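Local atomic coordinates of AtxE2 (Asticcacaulis excentricus, PDB entry 5TXE), a protein that hydrolyses the isopeptide bond of the lasso peptides astexin-2 and astexin-3, turning the threaded knots into linear peptides. Residues A607-L612 against N635-K640; A545-S550 against L603-D608; T448-P453 against A648-T653; V80-V85 against W641-R646; A119-S124 against R220-E225. The protein carries 1 engineered substitution. All coordinates share one frame; numbering follows the deposited sequence.

Interaction 1 of 5, residues A607-L612 against N635-K640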
# COMPACT_ATOMS: atom_id res chain seq x y z
N ALA A 607 4.70 -16.16 1.66
CA ALA A 607 3.44 -16.64 2.24
C ALA A 607 3.12 -18.01 1.69
O ALA A 607 3.46 -18.29 0.53
CB ALA A 607 2.32 -15.69 1.88
N ASP A 608 2.53 -18.88 2.51
CA ASP A 608 2.05 -20.14 2.03
C ASP A 608 1.11 -19.94 0.86
O ASP A 608 1.06 -20.74 -0.07
CB ASP A 608 1.41 -21.03 3.11
CG ASP A 608 0.28 -20.36 3.89
OD1 ASP A 608 -0.09 -19.16 3.70
OD2 ASP A 608 -0.26 -21.09 4.76
N GLU A 609 0.35 -18.89 0.90
CA GLU A 609 -0.61 -18.62 -0.17
C GLU A 609 0.06 -18.26 -1.52
O GLU A 609 -0.61 -18.24 -2.54
CB GLU A 609 -1.52 -17.52 0.32
CG GLU A 609 -2.65 -17.12 -0.58
CD GLU A 609 -3.72 -16.28 0.14
OE1 GLU A 609 -3.70 -15.04 -0.02
OE2 GLU A 609 -4.56 -16.86 0.88
N GLU A 610 1.39 -18.09 -1.55
CA GLU A 610 2.07 -17.85 -2.83
C GLU A 610 3.17 -18.81 -3.11
O GLU A 610 3.73 -18.76 -4.21
CB GLU A 610 2.66 -16.43 -2.87
CG GLU A 610 1.59 -15.34 -2.80
CD GLU A 610 2.16 -13.93 -2.99
OE1 GLU A 610 3.21 -13.55 -2.37
OE2 GLU A 610 1.51 -13.16 -3.74
N TYR A 611 3.52 -19.68 -2.17
CA TYR A 611 4.71 -20.48 -2.36
C TYR A 611 4.67 -21.45 -3.51
O TYR A 611 5.73 -21.79 -4.02
CB TYR A 611 5.16 -21.21 -1.09
CG TYR A 611 4.71 -22.64 -0.93
CD1 TYR A 611 3.40 -22.95 -0.67
CD2 TYR A 611 5.61 -23.66 -0.94
CE1 TYR A 611 2.99 -24.28 -0.53
CE2 TYR A 611 5.23 -24.97 -0.76
CZ TYR A 611 3.92 -25.29 -0.57
OH TYR A 611 3.54 -26.59 -0.42
N LEU A 612 3.49 -21.95 -3.89
CA LEU A 612 3.41 -22.97 -4.88
C LEU A 612 4.05 -22.50 -6.19
O LEU A 612 4.71 -23.28 -6.88
CB LEU A 612 1.98 -23.37 -5.17
CG LEU A 612 1.29 -24.18 -4.06
CD1 LEU A 612 -0.15 -24.46 -4.40
CD2 LEU A 612 2.03 -25.47 -3.85
N ASN A 635 -0.58 -19.35 6.92
CA ASN A 635 -1.73 -18.47 6.99
C ASN A 635 -1.33 -16.97 6.72
O ASN A 635 -1.69 -16.07 7.49
CB ASN A 635 -2.42 -18.62 8.34
CG ASN A 635 -3.76 -17.89 8.36
OD1 ASN A 635 -4.34 -17.66 7.32
ND2 ASN A 635 -4.21 -17.46 9.51
N GLU A 636 -0.63 -16.73 5.61
CA GLU A 636 -0.19 -15.43 5.27
C GLU A 636 -0.68 -15.07 3.88
O GLU A 636 -1.23 -15.88 3.19
CB GLU A 636 1.31 -15.34 5.29
CG GLU A 636 1.89 -15.09 6.65
CD GLU A 636 1.54 -13.71 7.18
OE1 GLU A 636 0.88 -12.94 6.46
OE2 GLU A 636 1.90 -13.42 8.36
N HIS A 637 -0.45 -13.82 3.49
CA HIS A 637 -0.95 -13.29 2.24
C HIS A 637 0.20 -12.55 1.54
O HIS A 637 1.31 -12.42 2.05
CB HIS A 637 -2.14 -12.36 2.50
CG HIS A 637 -3.27 -13.02 3.16
ND1 HIS A 637 -4.05 -13.94 2.51
CD2 HIS A 637 -3.67 -13.03 4.46
CE1 HIS A 637 -4.93 -14.44 3.36
NE2 HIS A 637 -4.69 -13.93 4.55
N HIS A 638 -0.11 -12.14 0.34
CA HIS A 638 0.76 -11.38 -0.56
C HIS A 638 1.51 -10.29 0.17
O HIS A 638 2.72 -10.18 0.01
CB HIS A 638 -0.18 -10.82 -1.65
CG HIS A 638 0.46 -9.93 -2.64
ND1 HIS A 638 1.34 -10.40 -3.58
CD2 HIS A 638 0.29 -8.61 -2.90
CE1 HIS A 638 1.73 -9.40 -4.34
NE2 HIS A 638 1.12 -8.30 -3.94
N VAL A 639 0.82 -9.56 1.03
CA VAL A 639 1.44 -8.71 2.07
C VAL A 639 1.20 -9.38 3.44
O VAL A 639 0.06 -9.81 3.73
CB VAL A 639 0.78 -7.33 2.02
CG1 VAL A 639 1.14 -6.50 3.22
CG2 VAL A 639 1.20 -6.62 0.73
N LYS A 640 2.22 -9.46 4.29
CA LYS A 640 2.12 -10.24 5.51
C LYS A 640 1.47 -9.44 6.60
O LYS A 640 1.59 -8.26 6.60
CB LYS A 640 3.46 -10.79 5.96
CG LYS A 640 4.05 -11.77 4.98
CD LYS A 640 5.44 -12.20 5.40
CE LYS A 640 6.05 -13.19 4.43
NZ LYS A 640 6.52 -12.56 3.16
O HOH W 1 -2.82 -12.89 -0.94
O HOH W 2 4.36 -11.18 -2.02

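Interaction 2 of 5, residues A545-S550 against L603-D608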
# COMPACT_ATOMS: atom_id res chain seq x y z
N ALA A 545 23.55 -10.07 -3.85
CA ALA A 545 22.58 -10.84 -3.01
C ALA A 545 21.19 -10.26 -3.16
O ALA A 545 21.06 -9.07 -3.53
CB ALA A 545 23.01 -10.84 -1.57
N ALA A 546 20.18 -11.11 -2.99
CA ALA A 546 18.82 -10.66 -3.14
C ALA A 546 17.87 -11.35 -2.19
O ALA A 546 18.15 -12.47 -1.71
CB ALA A 546 18.37 -10.80 -4.56
N VAL A 547 16.76 -10.66 -1.89
CA VAL A 547 15.67 -11.16 -1.15
C VAL A 547 14.41 -10.78 -1.90
O VAL A 547 14.31 -9.68 -2.41
CB VAL A 547 15.61 -10.57 0.25
CG1 VAL A 547 14.39 -11.10 0.99
CG2 VAL A 547 16.88 -10.95 1.02
N THR A 548 13.46 -11.72 -2.00
CA THR A 548 12.14 -11.44 -2.59
C THR A 548 11.05 -12.07 -1.72
O THR A 548 11.31 -13.06 -1.04
CB THR A 548 12.08 -11.93 -4.04
OG1 THR A 548 10.83 -11.61 -4.58
CG2 THR A 548 12.17 -13.45 -4.17
N SER A 549 9.86 -11.53 -1.72
CA SER A 549 8.75 -12.10 -0.95
C SER A 549 7.96 -13.13 -1.76
O SER A 549 7.17 -13.87 -1.21
CB SER A 549 7.80 -11.02 -0.57
OG SER A 549 7.12 -10.58 -1.74
N SER A 550 8.17 -13.17 -3.05
CA SER A 550 7.50 -14.13 -3.89
C SER A 550 8.34 -14.52 -5.12
O SER A 550 9.30 -13.85 -5.49
CB SER A 550 6.17 -13.57 -4.38
OG SER A 550 6.38 -12.42 -5.19
N LEU A 603 17.21 -15.29 -1.33
CA LEU A 603 16.33 -15.69 -0.29
C LEU A 603 14.90 -15.34 -0.64
O LEU A 603 14.63 -14.18 -0.94
CB LEU A 603 16.71 -15.03 1.00
CG LEU A 603 15.78 -15.30 2.18
CD1 LEU A 603 15.85 -16.71 2.63
CD2 LEU A 603 16.21 -14.43 3.34
N ILE A 604 13.99 -16.33 -0.57
CA ILE A 604 12.56 -16.07 -0.81
C ILE A 604 11.78 -16.28 0.49
O ILE A 604 11.80 -17.38 1.08
CB ILE A 604 11.99 -17.02 -1.90
CG1 ILE A 604 12.85 -16.96 -3.18
CG2 ILE A 604 10.57 -16.70 -2.27
CD1 ILE A 604 12.72 -18.20 -4.06
N GLN A 605 11.06 -15.26 0.93
CA GLN A 605 10.35 -15.33 2.19
C GLN A 605 8.90 -15.24 1.83
O GLN A 605 8.33 -14.14 1.76
CB GLN A 605 10.79 -14.21 3.11
CG GLN A 605 12.23 -14.37 3.55
CD GLN A 605 12.53 -13.81 4.93
OE1 GLN A 605 12.18 -14.45 5.95
NE2 GLN A 605 13.23 -12.68 4.98
N SER A 606 8.30 -16.40 1.55
CA SER A 606 6.98 -16.43 0.94
C SER A 606 5.85 -16.75 1.90
O SER A 606 6.01 -17.55 2.81
CB SER A 606 6.99 -17.50 -0.18
OG SER A 606 5.79 -17.54 -0.90
N ALA A 607 4.70 -16.16 1.66
CA ALA A 607 3.44 -16.64 2.24
C ALA A 607 3.12 -18.01 1.69
O ALA A 607 3.46 -18.29 0.53
CB ALA A 607 2.32 -15.69 1.88
N ASP A 608 2.53 -18.88 2.51
CA ASP A 608 2.05 -20.14 2.03
C ASP A 608 1.11 -19.94 0.86
O ASP A 608 1.06 -20.74 -0.07
CB ASP A 608 1.41 -21.03 3.11
CG ASP A 608 0.28 -20.36 3.89
OD1 ASP A 608 -0.09 -19.16 3.70
OD2 ASP A 608 -0.26 -21.09 4.76
O HOH W 3 4.64 -14.01 -0.37

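Interaction 3 of 5, residues T448-P453 against A648-T653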
# COMPACT_ATOMS: atom_id res chain seq x y z
N THR A 448 7.65 -1.32 0.05
CA THR A 448 6.31 -1.76 -0.30
C THR A 448 6.03 -3.06 0.38
O THR A 448 6.84 -3.99 0.37
CB THR A 448 6.19 -1.94 -1.82
OG1 THR A 448 6.51 -0.70 -2.44
CG2 THR A 448 4.80 -2.30 -2.18
N GLY A 449 4.87 -3.12 1.01
CA GLY A 449 4.47 -4.33 1.76
C GLY A 449 5.09 -4.49 3.12
O GLY A 449 4.83 -5.46 3.81
N ASP A 450 5.89 -3.54 3.53
CA ASP A 450 6.55 -3.55 4.83
C ASP A 450 7.31 -4.86 5.10
O ASP A 450 7.02 -5.59 6.05
CB ASP A 450 5.54 -3.22 5.97
CG ASP A 450 6.27 -2.99 7.33
OD1 ASP A 450 7.54 -3.10 7.33
OD2 ASP A 450 5.59 -2.79 8.37
N GLU A 451 8.30 -5.14 4.26
CA GLU A 451 9.03 -6.40 4.29
C GLU A 451 10.52 -6.20 4.56
O GLU A 451 11.21 -7.15 4.95
CB GLU A 451 9.06 -7.01 2.89
CG GLU A 451 8.10 -8.04 2.47
CD GLU A 451 8.00 -9.32 3.33
OE1 GLU A 451 8.51 -10.46 2.95
OE2 GLU A 451 7.26 -9.14 4.32
N ASN A 452 11.06 -5.04 4.21
CA ASN A 452 12.50 -4.86 4.22
C ASN A 452 12.86 -3.66 5.04
O ASN A 452 12.61 -2.54 4.61
CB ASN A 452 13.02 -4.74 2.80
CG ASN A 452 12.84 -6.04 2.01
OD1 ASN A 452 13.63 -6.96 2.17
ND2 ASN A 452 11.77 -6.13 1.21
N PRO A 453 13.44 -3.87 6.22
CA PRO A 453 13.45 -2.84 7.28
C PRO A 453 14.56 -1.75 7.11
O PRO A 453 15.75 -2.02 7.32
CB PRO A 453 13.67 -3.66 8.53
CG PRO A 453 14.50 -4.78 8.07
CD PRO A 453 14.08 -5.11 6.68
N ALA A 648 10.29 -11.71 12.04
CA ALA A 648 11.17 -12.78 11.62
C ALA A 648 11.68 -12.53 10.20
O ALA A 648 12.81 -12.77 9.92
CB ALA A 648 10.41 -14.08 11.68
N VAL A 649 10.84 -11.98 9.35
CA VAL A 649 11.26 -11.57 8.03
C VAL A 649 12.36 -10.47 8.10
O VAL A 649 13.42 -10.59 7.49
CB VAL A 649 10.07 -11.06 7.24
CG1 VAL A 649 10.51 -10.38 5.92
CG2 VAL A 649 9.18 -12.23 6.88
N TYR A 650 12.09 -9.40 8.86
CA TYR A 650 13.06 -8.34 9.12
C TYR A 650 14.40 -8.92 9.53
O TYR A 650 15.44 -8.58 8.96
CB TYR A 650 12.62 -7.44 10.25
CG TYR A 650 11.52 -6.43 9.99
CD1 TYR A 650 10.97 -6.19 8.72
CD2 TYR A 650 11.03 -5.66 11.04
CE1 TYR A 650 9.94 -5.26 8.52
CE2 TYR A 650 10.05 -4.69 10.84
CZ TYR A 650 9.53 -4.47 9.60
OH TYR A 650 8.61 -3.48 9.49
N ASN A 651 14.38 -9.80 10.53
CA ASN A 651 15.64 -10.30 11.09
C ASN A 651 16.40 -11.22 10.16
O ASN A 651 17.62 -11.15 10.10
CB ASN A 651 15.38 -11.05 12.38
CG ASN A 651 15.18 -10.11 13.54
OD1 ASN A 651 15.84 -9.11 13.63
ND2 ASN A 651 14.30 -10.45 14.44
N ARG A 652 15.69 -12.07 9.43
CA ARG A 652 16.38 -12.94 8.54
C ARG A 652 16.94 -12.15 7.33
O ARG A 652 17.95 -12.53 6.74
CB ARG A 652 15.44 -14.05 8.08
CG ARG A 652 16.18 -15.17 7.35
CD ARG A 652 15.19 -16.24 6.88
NE ARG A 652 14.77 -17.15 7.95
CZ ARG A 652 13.58 -17.15 8.54
NH1 ARG A 652 12.71 -16.27 8.25
NH2 ARG A 652 13.30 -18.03 9.48
N THR A 653 16.22 -11.14 6.90
CA THR A 653 16.68 -10.39 5.79
C THR A 653 17.96 -9.59 6.16
O THR A 653 18.89 -9.53 5.38
CB THR A 653 15.60 -9.45 5.30
OG1 THR A 653 14.68 -10.22 4.54
CG2 THR A 653 16.18 -8.38 4.39
O HOH W 4 6.49 -2.19 10.76
O HOH W 5 12.54 -9.06 3.49

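Interaction 4 of 5, residues V80-V85 against W641-R646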
# COMPACT_ATOMS: atom_id res chain seq x y z
N VAL A 80 5.41 -10.63 20.18
CA VAL A 80 5.51 -11.69 21.18
C VAL A 80 4.20 -12.41 21.27
O VAL A 80 4.16 -13.64 21.24
CB VAL A 80 5.93 -11.12 22.54
CG1 VAL A 80 5.91 -12.20 23.64
CG2 VAL A 80 7.35 -10.54 22.44
N THR A 81 3.09 -11.67 21.34
CA THR A 81 1.78 -12.31 21.35
C THR A 81 1.35 -12.60 19.95
O THR A 81 0.39 -13.34 19.75
CB THR A 81 0.65 -11.39 21.91
OG1 THR A 81 0.66 -10.15 21.14
CG2 THR A 81 0.87 -11.11 23.37
N ASN A 82 2.04 -12.03 18.97
CA ASN A 82 1.72 -12.25 17.54
C ASN A 82 0.33 -11.77 17.20
O ASN A 82 -0.42 -12.43 16.52
CB ASN A 82 1.93 -13.69 17.07
CG ASN A 82 1.85 -13.79 15.55
OD1 ASN A 82 2.24 -12.86 14.84
ND2 ASN A 82 1.31 -14.90 15.03
N LEU A 83 0.01 -10.59 17.69
CA LEU A 83 -1.29 -9.96 17.51
C LEU A 83 -1.16 -8.47 17.38
O LEU A 83 -0.36 -7.84 18.07
CB LEU A 83 -2.18 -10.22 18.73
CG LEU A 83 -2.83 -11.60 18.86
CD1 LEU A 83 -3.53 -11.74 20.24
CD2 LEU A 83 -3.82 -11.94 17.75
N ASN A 84 -1.90 -7.93 16.42
CA ASN A 84 -2.20 -6.52 16.40
C ASN A 84 -3.23 -6.17 17.45
O ASN A 84 -4.16 -6.92 17.71
CB ASN A 84 -2.73 -6.14 15.03
CG ASN A 84 -1.61 -6.04 14.00
OD1 ASN A 84 -0.87 -5.07 13.98
ND2 ASN A 84 -1.47 -7.05 13.18
N VAL A 85 -3.03 -5.02 18.06
CA VAL A 85 -3.98 -4.45 18.99
C VAL A 85 -4.58 -3.18 18.35
O VAL A 85 -3.83 -2.30 17.96
CB VAL A 85 -3.27 -4.03 20.30
CG1 VAL A 85 -4.28 -3.43 21.27
CG2 VAL A 85 -2.63 -5.27 20.92
N TRP A 641 0.71 -10.10 7.47
CA TRP A 641 -0.10 -9.40 8.45
C TRP A 641 0.26 -9.78 9.89
O TRP A 641 -0.07 -9.02 10.82
CB TRP A 641 -1.58 -9.68 8.15
CG TRP A 641 -2.02 -11.07 8.37
CD1 TRP A 641 -1.87 -12.10 7.52
CD2 TRP A 641 -2.79 -11.59 9.51
NE1 TRP A 641 -2.45 -13.25 8.07
CE2 TRP A 641 -3.00 -12.95 9.28
CE3 TRP A 641 -3.28 -11.02 10.69
CZ2 TRP A 641 -3.70 -13.76 10.18
CZ3 TRP A 641 -3.97 -11.83 11.59
CH2 TRP A 641 -4.18 -13.19 11.32
N GLN A 642 0.93 -10.93 10.10
CA GLN A 642 1.16 -11.39 11.48
C GLN A 642 2.47 -10.81 12.01
O GLN A 642 3.52 -10.94 11.40
CB GLN A 642 1.18 -12.92 11.58
CG GLN A 642 -0.09 -13.59 11.07
CD GLN A 642 -0.10 -15.09 11.33
OE1 GLN A 642 0.31 -15.55 12.36
NE2 GLN A 642 -0.52 -15.83 10.36
N PRO A 643 2.39 -10.09 13.14
CA PRO A 643 3.57 -9.38 13.62
C PRO A 643 4.79 -10.25 13.86
O PRO A 643 5.92 -9.79 13.59
CB PRO A 643 3.09 -8.77 14.92
CG PRO A 643 1.61 -8.57 14.70
CD PRO A 643 1.20 -9.79 13.94
N ALA A 644 4.62 -11.47 14.38
CA ALA A 644 5.78 -12.34 14.61
C ALA A 644 6.44 -12.67 13.30
O ALA A 644 7.66 -12.74 13.18
CB ALA A 644 5.38 -13.61 15.34
N HIS A 645 5.61 -12.86 12.29
CA HIS A 645 6.16 -13.16 10.98
C HIS A 645 6.98 -12.00 10.44
O HIS A 645 8.05 -12.21 9.84
CB HIS A 645 5.07 -13.48 10.00
CG HIS A 645 4.38 -14.76 10.25
ND1 HIS A 645 3.22 -15.11 9.60
CD2 HIS A 645 4.70 -15.80 11.05
CE1 HIS A 645 2.85 -16.31 10.00
NE2 HIS A 645 3.70 -16.72 10.93
N ARG A 646 6.42 -10.80 10.54
CA ARG A 646 7.12 -9.62 10.01
C ARG A 646 8.43 -9.45 10.69
O ARG A 646 9.44 -9.20 10.05
CB ARG A 646 6.26 -8.38 10.19
CG ARG A 646 6.96 -7.04 9.87
CD ARG A 646 5.95 -5.91 9.58
NE ARG A 646 5.42 -6.06 8.22
CZ ARG A 646 4.21 -6.51 7.90
NH1 ARG A 646 3.27 -6.80 8.84
NH2 ARG A 646 3.93 -6.68 6.62
O HOH W 6 0.48 -6.60 10.89

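Interaction 5 of 5, residues A119-S124 against R220-E225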
# COMPACT_ATOMS: atom_id res chain seq x y z
N ALA A 119 -16.41 -12.47 -6.81
CA ALA A 119 -17.06 -11.63 -5.81
C ALA A 119 -16.13 -11.18 -4.67
O ALA A 119 -16.31 -10.12 -4.06
CB ALA A 119 -18.28 -12.34 -5.24
N ARG A 120 -15.09 -11.98 -4.42
CA ARG A 120 -14.11 -11.63 -3.44
C ARG A 120 -12.75 -12.19 -3.79
O ARG A 120 -12.55 -13.35 -3.68
CB ARG A 120 -14.51 -12.20 -2.09
CG ARG A 120 -13.60 -11.71 -0.99
CD ARG A 120 -14.21 -11.90 0.36
NE ARG A 120 -13.97 -13.27 0.80
CZ ARG A 120 -14.58 -13.81 1.85
NH1 ARG A 120 -15.49 -13.11 2.55
NH2 ARG A 120 -14.30 -15.07 2.20
N ASN A 121 -11.81 -11.36 -4.22
CA ASN A 121 -10.51 -11.84 -4.64
C ASN A 121 -9.75 -12.29 -3.37
O ASN A 121 -10.14 -11.95 -2.27
CB ASN A 121 -9.78 -10.71 -5.38
CG ASN A 121 -8.57 -11.19 -6.21
OD1 ASN A 121 -8.50 -12.34 -6.64
ND2 ASN A 121 -7.60 -10.28 -6.41
N ALA A 122 -8.65 -13.01 -3.52
CA ALA A 122 -7.82 -13.25 -2.34
C ALA A 122 -7.39 -11.89 -1.72
O ALA A 122 -7.13 -10.95 -2.42
CB ALA A 122 -6.61 -14.07 -2.71
N PRO A 123 -7.36 -11.80 -0.39
CA PRO A 123 -6.90 -10.60 0.27
C PRO A 123 -5.45 -10.26 -0.06
O PRO A 123 -4.62 -11.16 -0.13
CB PRO A 123 -6.99 -10.93 1.74
CG PRO A 123 -7.73 -12.19 1.87
CD PRO A 123 -7.72 -12.88 0.55
N SER A 124 -5.15 -8.99 -0.31
CA SER A 124 -3.79 -8.58 -0.54
C SER A 124 -3.02 -8.83 0.76
O SER A 124 -1.84 -9.08 0.73
CB SER A 124 -3.75 -7.11 -0.92
OG SER A 124 -4.08 -6.34 0.25
N ARG A 220 -10.62 -24.82 -4.05
CA ARG A 220 -12.07 -24.73 -4.09
C ARG A 220 -12.49 -23.70 -5.11
O ARG A 220 -11.78 -22.75 -5.37
CB ARG A 220 -12.63 -24.31 -2.75
CG ARG A 220 -12.40 -25.28 -1.61
CD ARG A 220 -13.02 -24.73 -0.28
NE ARG A 220 -14.49 -24.78 -0.27
CZ ARG A 220 -15.21 -25.87 0.01
NH1 ARG A 220 -14.62 -27.03 0.33
NH2 ARG A 220 -16.53 -25.80 0.04
N PRO A 221 -13.67 -23.89 -5.71
CA PRO A 221 -14.17 -22.89 -6.62
C PRO A 221 -14.47 -21.62 -5.81
O PRO A 221 -14.89 -21.73 -4.66
CB PRO A 221 -15.48 -23.47 -7.13
CG PRO A 221 -15.49 -24.89 -6.75
CD PRO A 221 -14.64 -24.97 -5.53
N ARG A 222 -14.25 -20.45 -6.41
CA ARG A 222 -14.63 -19.17 -5.83
C ARG A 222 -16.03 -18.79 -6.31
O ARG A 222 -16.50 -19.26 -7.36
CB ARG A 222 -13.63 -18.10 -6.28
CG ARG A 222 -12.23 -18.53 -5.97
CD ARG A 222 -11.18 -17.63 -5.29
NE ARG A 222 -10.64 -16.55 -6.11
CZ ARG A 222 -9.43 -15.96 -5.99
NH1 ARG A 222 -8.46 -16.38 -5.17
NH2 ARG A 222 -9.17 -14.93 -6.79
N VAL A 223 -16.65 -17.90 -5.57
CA VAL A 223 -17.92 -17.37 -5.92
C VAL A 223 -17.71 -16.33 -7.01
O VAL A 223 -16.91 -15.39 -6.85
CB VAL A 223 -18.56 -16.63 -4.72
CG1 VAL A 223 -19.82 -15.91 -5.13
CG2 VAL A 223 -18.81 -17.61 -3.55
N LEU A 224 -18.46 -16.46 -8.09
CA LEU A 224 -18.45 -15.49 -9.21
C LEU A 224 -19.44 -14.35 -8.98
O LEU A 224 -20.55 -14.57 -8.49
CB LEU A 224 -18.84 -16.20 -10.50
CG LEU A 224 -17.92 -17.39 -10.84
CD1 LEU A 224 -18.47 -18.18 -12.05
CD2 LEU A 224 -16.50 -16.90 -11.11
N GLU A 225 -19.08 -13.16 -9.42
CA GLU A 225 -20.08 -12.11 -9.67
C GLU A 225 -21.14 -12.61 -10.65
O GLU A 225 -20.84 -13.46 -11.47
CB GLU A 225 -19.35 -10.90 -10.24
CG GLU A 225 -18.55 -10.13 -9.20
CD GLU A 225 -19.45 -9.52 -8.13
OE1 GLU A 225 -20.70 -9.46 -8.30
OE2 GLU A 225 -18.91 -9.08 -7.10
O HOH W 7 -15.15 -14.76 -4.85

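Interaction 1 of 5, residues A607-L612 against N635-K640
His638 and Glu610, inferred to be the charge-relay members of the active site, meet through a single bond: His638 ND1 donates to Glu610 OE2 over 2.8 Å. The acceptor is met on the syn side of a carboxylate turned 82° from the ring. The extended Glu610 chain, with CG anti to the carbonyl carbon (chi1 -64°), carries it there. A water lies 2.7 Å from its second oxygen, Glu610 OE1, and also near His638 O. The pattern recurs next door, where His637 ND1 donates over 2.8 Å to Glu609 OE1, this time from above the carboxylate plane. Glu609 OE1 also takes a proton from a water, and that water accepts His638 N. Asp608 suits its place because its two oxygens serve two successive amides: OD1 receives Glu636 N almost straight (3.1 Å, 176°), and OD2 receives Asn635 N at 2.8 Å. A leucine at Asp608 would probably leave both amides without acceptors and let the loop carrying His638 shift. With ND1 committed to Glu610, His638 turns NE2 to the backbone of the bound peptide, close to Ala527, engineered in place of the nucleophile, an arrangement consistent with the catalytic triad of a serine hydrolase.

Interaction 2 of 5, residues A545-S550 against L603-D608
Leu603 and Val547 lie side by side on neighbouring parallel strands and point the same way, Val547 CG2 resting 4.1 Å from Leu603 CB. The backbone of Leu603 works from both ends: its N donates to Ala546 O at 3.0 Å, and its O accepts Thr548 N at 2.9 Å. Gln605 N then donates to Thr548 O, continuing the ladder. Strands 545-548 and 603-607 run parallel, their axes 11° apart, and are adjacent members of the central mixed sheet of the alpha/beta-hydrolase domain. Helix 643-662 packs on the Val547 and Leu603 face, where Trp656 touches both; their apolar chains suit this helix-covered face. Thr548 and Ile604 are paired on the other face, toward helix 528-539. Thr548 can serve as both a polar and an apolar residue here: with OG1 anti to the backbone N (chi1 -178°), the hydroxyl donates to Ser550 O at 2.9 Å, while CG2 is left to meet Ile604 CG1 at 3.7 Å. Past the end of strand 545-548, a water lies between Ser549 O and Ala607 N, 3.0 Å from the latter.

Interaction 3 of 5, residues T448-P453 against A648-T653
Asn452 and Thr653 are joined by a water held by three groups: it donates to Asn452 OD1 and to Glu451 O, and accepts from Thr653 OG1, each at 2.7 Å. Glu451 O is 3.4 Å from Val649 CG1, and the Glu451 carboxylate bends over the same methyl before reaching its salt-bridge partner, Lys640. Tyr650 makes the broadest contact. Pro453 CB sits over one face of its ring, 3.9 Å from the centroid and 17° off the normal, a CH-pi contact that suits the rigid proline. Here helix 643-662 of the hydrolase domain packs on the loop following strand 431-436, and Pro453 takes the N-cap position of helix 454-459. The same loop reaches the catalytic site, Thr448 OG1 being bonded to the backbone N of Tyr438, which stabilises the alkoxide intermediate. With CG anti to the backbone nitrogen (chi1 -170°), Asp450 reaches the hydroxyl end of the ring: Tyr650 OH donates to its OD1, though the modelled 2.4 Å is doubtfully short, and a water 2.8 Å from Tyr650 OH also donates to Asp450 OD2. A phenylalanine in place of Tyr650 would keep the ring over Pro453 but would probably leave Asp450 OD1 without this donor.

Interaction 4 of 5, residues V80-V85 against W641-R646
Asn82 grips the start of helix 643-662 with both ends of its amide. Ala644 N donates to Asn82 OD1 at 2.8 Å, coming from above the carbonyl plane, while Asn82 ND2 donates to Gln642 OE1 at 2.9 Å, in plane and on a lone pair. CG anti to the backbone N (chi1 -169°) carries the Asn82 amide out to the helix start, where its plane lies 29° from that of Gln642, the N-cap residue. An acceptor is welcome here because amides of a helix's first turn have no partner within the helix. Asn82 and Leu83 opposite Asp78 form a G1 beta bulge where strands 69-78 and 83-92 join, so a turn of the N-terminal propeller meets the hydrolase domain; asparagine tolerates the positive phi of this position. Farther along, Asn84 ND2 makes only a weak bond to Trp641 O, reinforced by a water 3.0 Å from ND2, and its OD1 turns to Arg75. Packing fills in around these bonds: the Pro643 ring lays CG 3.9 Å from Leu83 C and also touches Ala77, and the small Ala644 brings CB to 3.3 Å from Asn82 OD1.

Interaction 5 of 5, residues A119-S124 against R220-E225
Ala119 and Val223 supply the backbone bond between these two loops: Ala119 N donates to Val223 O at 3.0 Å, nearly straight at 169°. The same carbonyl takes a proton from a water 2.7 Å away, and that water accepts Arg120 N, so one oxygen ties down two successive residues. Apolar packing is modest. Ala119 CB lies 3.9 Å from Val223 CG1, and Phe192 of helix 190-202 touches both residues; the small Ala119 lets its backbone come close to Val223 and Glu225. Glu225 runs alongside, its OE2 3.4 Å from Ala119 CA, while its OE1 accepts Ile227 N. The guanidinium contact belongs to Arg222, whose chain bends at chi2 and chi3 so that Asn121 CA and Ala122 N lie over one face of the group. Arg222 NH2 comes within 2.7 Å of Asn121 OD1, the amide and guanidinium planes standing 75° apart, and Tyr118 adds a cation-pi contact. Asn121 suits this place by having two polar ends, since its ND2 bonds to the backbone of the bound peptide. Together with Ser124 OG, which also holds peptide backbone, and nearby Trp116, important for activity, loop 119-124 forms part of the lasso-peptide binding site, with 220-225 packed against it.

Overall arrangement
Interactions 1, 2 and 3 are buried in the hydrolase domain, interaction 4 lies at its surface, and interaction 5 is partly buried. Interactions 1 and 2 share Ala607 and Asp608, where strand 602-607 runs into the turn bearing Glu610; backbone ladders and apolar faces give way there to histidine-carboxylate pairs. Interactions 3 and 4 both use helix 643-662, but the first is a water-bridged, aromatic contact inside the domain and the second an amide grip from the propeller. Lys640 links three contacts, reaching Gln605 of interaction 2 and Glu451 of interaction 3. Interaction 5, wholly in propeller loops, meets interaction 1 through Val639 N and Ser124 O beside the bound peptide.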